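Local coordinates for protein lipoteichoic acid primase (Listeria monocytogenes, PDB 4UOP) that belongs to the sulfatase family and is represented here by its extracellular catalytic domain, with a bound magnesium ion, at residues F120-G123 / Y124-N127; A111-S114 / V115-T119. All coordinates share one frame; numbering follows the deposited sequence.

Contact 1: F120-G123 / Y124-N127; sequences FPSG and YYTN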
loop_
_atom_site.group_PDB
_atom_site.type_symbol
_atom_site.label_atom_id
_atom_site.label_comp_id
_atom_site.label_asym_id
_atom_site.label_seq_id
_atom_site.Cartn_x
_atom_site.Cartn_y
_atom_site.Cartn_z
ATOM N N PHE B 120 -12.127 -7.009 -5.578
ATOM C CA PHE B 120 -11.458 -6.235 -4.533
ATOM C C PHE B 120 -10.218 -5.527 -5.051
ATOM O O PHE B 120 -9.484 -6.058 -5.888
ATOM C CB PHE B 120 -11.098 -7.138 -3.348
ATOM C CG PHE B 120 -12.288 -7.617 -2.580
ATOM C CD1 PHE B 120 -12.875 -6.815 -1.624
ATOM C CD2 PHE B 120 -12.835 -8.875 -2.830
ATOM C CE1 PHE B 120 -13.981 -7.254 -0.914
ATOM C CE2 PHE B 120 -13.946 -9.322 -2.130
ATOM C CZ PHE B 120 -14.523 -8.513 -1.164
ATOM N N PRO B 121 -9.963 -4.313 -4.548
ATOM C CA PRO B 121 -8.674 -3.713 -4.847
ATOM C C PRO B 121 -7.587 -4.538 -4.183
ATOM O O PRO B 121 -7.869 -5.284 -3.246
ATOM C CB PRO B 121 -8.772 -2.318 -4.238
ATOM C CG PRO B 121 -9.820 -2.426 -3.206
ATOM C CD PRO B 121 -10.771 -3.499 -3.630
ATOM N N SER B 122 -6.378 -4.450 -4.698
ATOM C CA SER B 122 -5.283 -5.259 -4.185
ATOM C C SER B 122 -4.816 -4.784 -2.813
ATOM O O SER B 122 -4.993 -3.612 -2.454
ATOM C CB SER B 122 -4.128 -5.252 -5.184
ATOM O OG SER B 122 -2.995 -5.898 -4.664
ATOM N N GLY B 123 -4.233 -5.702 -2.042
ATOM C CA GLY B 123 -3.547 -5.348 -0.795
ATOM C C GLY B 123 -2.158 -4.771 -1.060
ATOM O O GLY B 123 -1.551 -4.180 -0.175
ATOM N N TYR B 124 -1.668 -4.942 -2.286
ATOM C CA TYR B 124 -0.267 -4.699 -2.652
ATOM C C TYR B 124 -0.147 -3.706 -3.821
ATOM O O TYR B 124 0.585 -2.727 -3.721
ATOM C CB TYR B 124 0.365 -6.059 -3.006
ATOM C CG TYR B 124 1.811 -6.077 -3.482
ATOM C CD1 TYR B 124 2.144 -5.690 -4.780
ATOM C CD2 TYR B 124 2.838 -6.556 -2.661
ATOM C CE1 TYR B 124 3.457 -5.728 -5.231
ATOM C CE2 TYR B 124 4.155 -6.603 -3.105
ATOM C CZ TYR B 124 4.458 -6.187 -4.390
ATOM O OH TYR B 124 5.759 -6.229 -4.842
ATOM N N TYR B 125 -0.858 -3.975 -4.921
ATOM C CA TYR B 125 -0.839 -3.124 -6.129
ATOM C C TYR B 125 -1.890 -2.003 -6.144
ATOM O O TYR B 125 -2.825 -2.000 -5.353
ATOM C CB TYR B 125 -1.119 -3.976 -7.374
ATOM C CG TYR B 125 -0.213 -5.161 -7.595
ATOM C CD1 TYR B 125 1.120 -4.988 -7.960
ATOM C CD2 TYR B 125 -0.702 -6.465 -7.483
ATOM C CE1 TYR B 125 1.948 -6.082 -8.182
ATOM C CE2 TYR B 125 0.116 -7.562 -7.707
ATOM C CZ TYR B 125 1.439 -7.363 -8.053
ATOM O OH TYR B 125 2.250 -8.448 -8.277
ATOM N N THR B 126 -1.706 -1.051 -7.058
ATOM C CA THR B 126 -2.804 -0.224 -7.568
ATOM C C THR B 126 -3.318 -0.943 -8.811
ATOM O O THR B 126 -2.633 -0.994 -9.839
ATOM C CB THR B 126 -2.348 1.212 -7.903
ATOM O OG1 THR B 126 -1.985 1.877 -6.690
ATOM C CG2 THR B 126 -3.450 2.000 -8.555
ATOM N N ASN B 127 -4.511 -1.518 -8.714
ATOM C CA ASN B 127 -5.014 -2.396 -9.767
ATOM C C ASN B 127 -5.201 -1.691 -11.096
ATOM O O ASN B 127 -5.011 -2.303 -12.144
ATOM C CB ASN B 127 -6.305 -3.117 -9.331
ATOM C CG ASN B 127 -6.026 -4.308 -8.435
ATOM O OD1 ASN B 127 -4.872 -4.691 -8.232
ATOM N ND2 ASN B 127 -7.067 -4.888 -7.883
#

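Contact 2: A111-S114 / V115-T119; sequences AEWS and VYTST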
loop_
_atom_site.group_PDB
_atom_site.type_symbol
_atom_site.label_atom_id
_atom_site.label_comp_id
_atom_site.label_asym_id
_atom_site.label_seq_id
_atom_site.Cartn_x
_atom_site.Cartn_y
_atom_site.Cartn_z
ATOM N N ALA B 111 -11.754 2.919 -5.579
ATOM C CA ALA B 111 -13.200 3.036 -5.583
ATOM C C ALA B 111 -13.750 2.718 -6.962
ATOM O O ALA B 111 -14.676 1.918 -7.103
ATOM C CB ALA B 111 -13.622 4.420 -5.136
ATOM N N GLU B 112 -13.173 3.342 -7.992
ATOM C CA GLU B 112 -13.576 3.086 -9.357
ATOM C C GLU B 112 -13.404 1.608 -9.687
ATOM O O GLU B 112 -14.295 1.006 -10.286
ATOM C CB GLU B 112 -12.754 3.925 -10.321
ATOM C CG GLU B 112 -13.046 5.426 -10.258
ATOM C CD GLU B 112 -12.359 6.165 -11.392
ATOM O OE1 GLU B 112 -12.834 6.053 -12.535
ATOM O OE2 GLU B 112 -11.329 6.833 -11.131
ATOM N N TRP B 113 -12.253 1.046 -9.315
ATOM C CA TRP B 113 -11.983 -0.378 -9.544
ATOM C C TRP B 113 -13.098 -1.261 -8.982
ATOM O O TRP B 113 -13.602 -2.180 -9.671
ATOM C CB TRP B 113 -10.630 -0.786 -8.930
ATOM C CG TRP B 113 -10.366 -2.249 -9.096
ATOM C CD1 TRP B 113 -10.741 -3.245 -8.254
ATOM C CD2 TRP B 113 -9.741 -2.887 -10.213
ATOM N NE1 TRP B 113 -10.372 -4.468 -8.764
ATOM C CE2 TRP B 113 -9.752 -4.275 -9.964
ATOM C CE3 TRP B 113 -9.156 -2.420 -11.390
ATOM C CZ2 TRP B 113 -9.209 -5.196 -10.856
ATOM C CZ3 TRP B 113 -8.615 -3.339 -12.273
ATOM C CH2 TRP B 113 -8.640 -4.703 -12.000
ATOM N N SER B 114 -13.426 -1.020 -7.716
ATOM C CA SER B 114 -14.444 -1.779 -6.990
ATOM C C SER B 114 -15.800 -1.691 -7.670
ATOM O O SER B 114 -16.485 -2.693 -7.869
ATOM C CB SER B 114 -14.563 -1.252 -5.553
ATOM O OG SER B 114 -13.432 -1.592 -4.800
ATOM N N VAL B 115 -16.172 -0.480 -8.051
ATOM C CA VAL B 115 -17.465 -0.259 -8.664
ATOM C C VAL B 115 -17.561 -0.883 -10.062
ATOM O O VAL B 115 -18.538 -1.584 -10.368
ATOM C CB VAL B 115 -17.810 1.244 -8.672
ATOM C CG1 VAL B 115 -19.095 1.507 -9.436
ATOM C CG2 VAL B 115 -17.924 1.736 -7.233
ATOM N N TYR B 116 -16.558 -0.670 -10.904
ATOM C CA TYR B 116 -16.641 -1.167 -12.280
ATOM C C TYR B 116 -16.515 -2.700 -12.374
ATOM O O TYR B 116 -17.151 -3.302 -13.237
ATOM C CB TYR B 116 -15.582 -0.543 -13.186
ATOM C CG TYR B 116 -15.535 0.972 -13.203
ATOM C CD1 TYR B 116 -16.665 1.727 -12.989
ATOM C CD2 TYR B 116 -14.339 1.638 -13.452
ATOM C CE1 TYR B 116 -16.604 3.114 -12.996
ATOM C CE2 TYR B 116 -14.267 3.012 -13.459
ATOM C CZ TYR B 116 -15.398 3.747 -13.223
ATOM O OH TYR B 116 -15.324 5.128 -13.212
ATOM N N THR B 117 -15.673 -3.291 -11.527
ATOM C CA THR B 117 -15.282 -4.699 -11.672
ATOM C C THR B 117 -15.976 -5.651 -10.707
ATOM O O THR B 117 -15.998 -6.862 -10.968
ATOM C CB THR B 117 -13.749 -4.924 -11.509
ATOM O OG1 THR B 117 -13.350 -4.739 -10.141
ATOM C CG2 THR B 117 -12.969 -4.002 -12.409
ATOM N N SER B 118 -16.508 -5.135 -9.592
ATOM C CA SER B 118 -16.997 -5.975 -8.504
ATOM C C SER B 118 -15.935 -6.993 -8.061
ATOM O O SER B 118 -16.246 -8.153 -7.773
ATOM C CB SER B 118 -18.305 -6.677 -8.909
ATOM O OG SER B 118 -19.056 -7.062 -7.775
ATOM N N THR B 119 -14.679 -6.570 -8.073
ATOM C CA THR B 119 -13.580 -7.349 -7.489
ATOM C C THR B 119 -12.876 -6.423 -6.507
ATOM O O THR B 119 -13.003 -5.193 -6.606
ATOM C CB THR B 119 -12.569 -7.861 -8.546
ATOM O OG1 THR B 119 -11.836 -6.772 -9.121
ATOM C CG2 THR B 119 -13.254 -8.614 -9.635
#

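Contact 1: F120-G123 / Y124-N127
Ser-122 OG is gripped by two backbone N-H groups, those of Tyr-124 and Tyr-125. The bond from Tyr-124 N to Ser-122 OG is 2.9 Å long and nearly straight, 163° at the hydrogen; the one from Tyr-125 N to Ser-122 OG matches it at 2.9 Å and 159°. With OG anti to the backbone N of its own residue (chi1 173°), the hydroxyl reaches forward along the chain to the two amides beyond Gly-123. The bond from the amide two residues on makes this an ST turn, and the hydroxyl also accepts from the next amide, at the bend where residues 124-127 run back past 120-123. The Tyr-125 ring comes down obliquely beside the same hydroxyl, its CD2 3.7 Å from Ser-122 OG. Behind the bend lies the carboxamide of Asn-127: OD1 rests 3.2 Å from Ser-122 CB, while ND2 passes 3.6 Å from Pro-121 CA. CG of Asn-127, anti to its carbonyl carbon, turns the amide back over the chain between Phe-120 and Ser-122. Burial here leaves Tyr-125 O without a partner in the model. At the tip, the tyrosine rings meet, Tyr-124 CD1 standing 3.3 Å above one face of the Tyr-125 ring near its rim; both residues pack on Lys-289 of the second subunit. The loop joins helix 107-117 to helix 127-130, with Thr-126 at the N-cap position of the latter. Pro-121 lies on Asp-110 and Ser-114 of helix 107-117, and Phe-120 N is hydrogen-bonded to Ser-428 of helix 412-433.

Contact 2: A111-S114 / V115-T119
Residues 111-117 form the last turns of a helix with i to i+4 backbone bonds, such as Tyr-116 N to Glu-112 O at 2.9 Å, and Ser-118 ends it by switching to positive phi. Trp-113 O accepts two donors from one residue, Thr-117 N and Thr-117 OG1, which approach from opposite faces of the carbonyl plane; the hydroxyl bond, Thr-117 OG1 to Trp-113 O, is 2.6 Å. OG1 of Thr-117 sits between its own backbone N and carbonyl carbon (chi1 71°), close enough to the helix to reach that oxygen. Thr-117 OG1 also accepts from Thr-119 N, closing an ST turn, and from Thr-119 OG1 at 2.7 Å. The Trp-113 indole spreads over this threonine: Thr-117 CG2 lies 4.0 Å from the centroid of the six-membered ring, 9° off its normal, a CH-pi contact. NE1 of Trp-113 adds a weak, bent bond to Thr-119 OG1 (2.8 Å). On another flank, Glu-112 and Tyr-116 run side by side; Tyr-116 OH donates to the anti lone pair of Glu-112 OE1 at 2.7 Å, with carboxylate and ring planes 87° apart. Tyr-167 shares that oxygen, and a salt bridge from Arg-163 takes OE2, so the buried carboxylate is held at both oxygens and probably stays charged. Tyr-116 leans on strand 214-219 and meets Phe-172 edge-to-face. Ala-111 and Glu-112 touch Gln-64 of strand 59-65, whereas Trp-113 and Thr-119 pack on helix 412-433, wedging this helix end between the central sheet and the C-terminal helix.

How the contacts relate
Contact 2 ends at Thr-119 and contact 1 begins at Phe-120, so the two follow in series, their centres 11 Å apart. The loop folds back on the helix: Asn-127 ND2 lies 3.4 Å from Trp-113 NE1, and Pro-121 CD lies 3.5 Å from Ser-114 OG, both as packing. Trp-113 is thus shared, facing the threonines of 115-119 and also touching residues of the bend. The magnesium ion, bound by Glu-66, Thr-108, Asp-284 and His-285, is about 7 Å from the side chain of Ala-111 and about 13 Å from that of Pro-121. Helix 107-117 carries the ligand Thr-108, and contact 2 continues that helix away from the metal site.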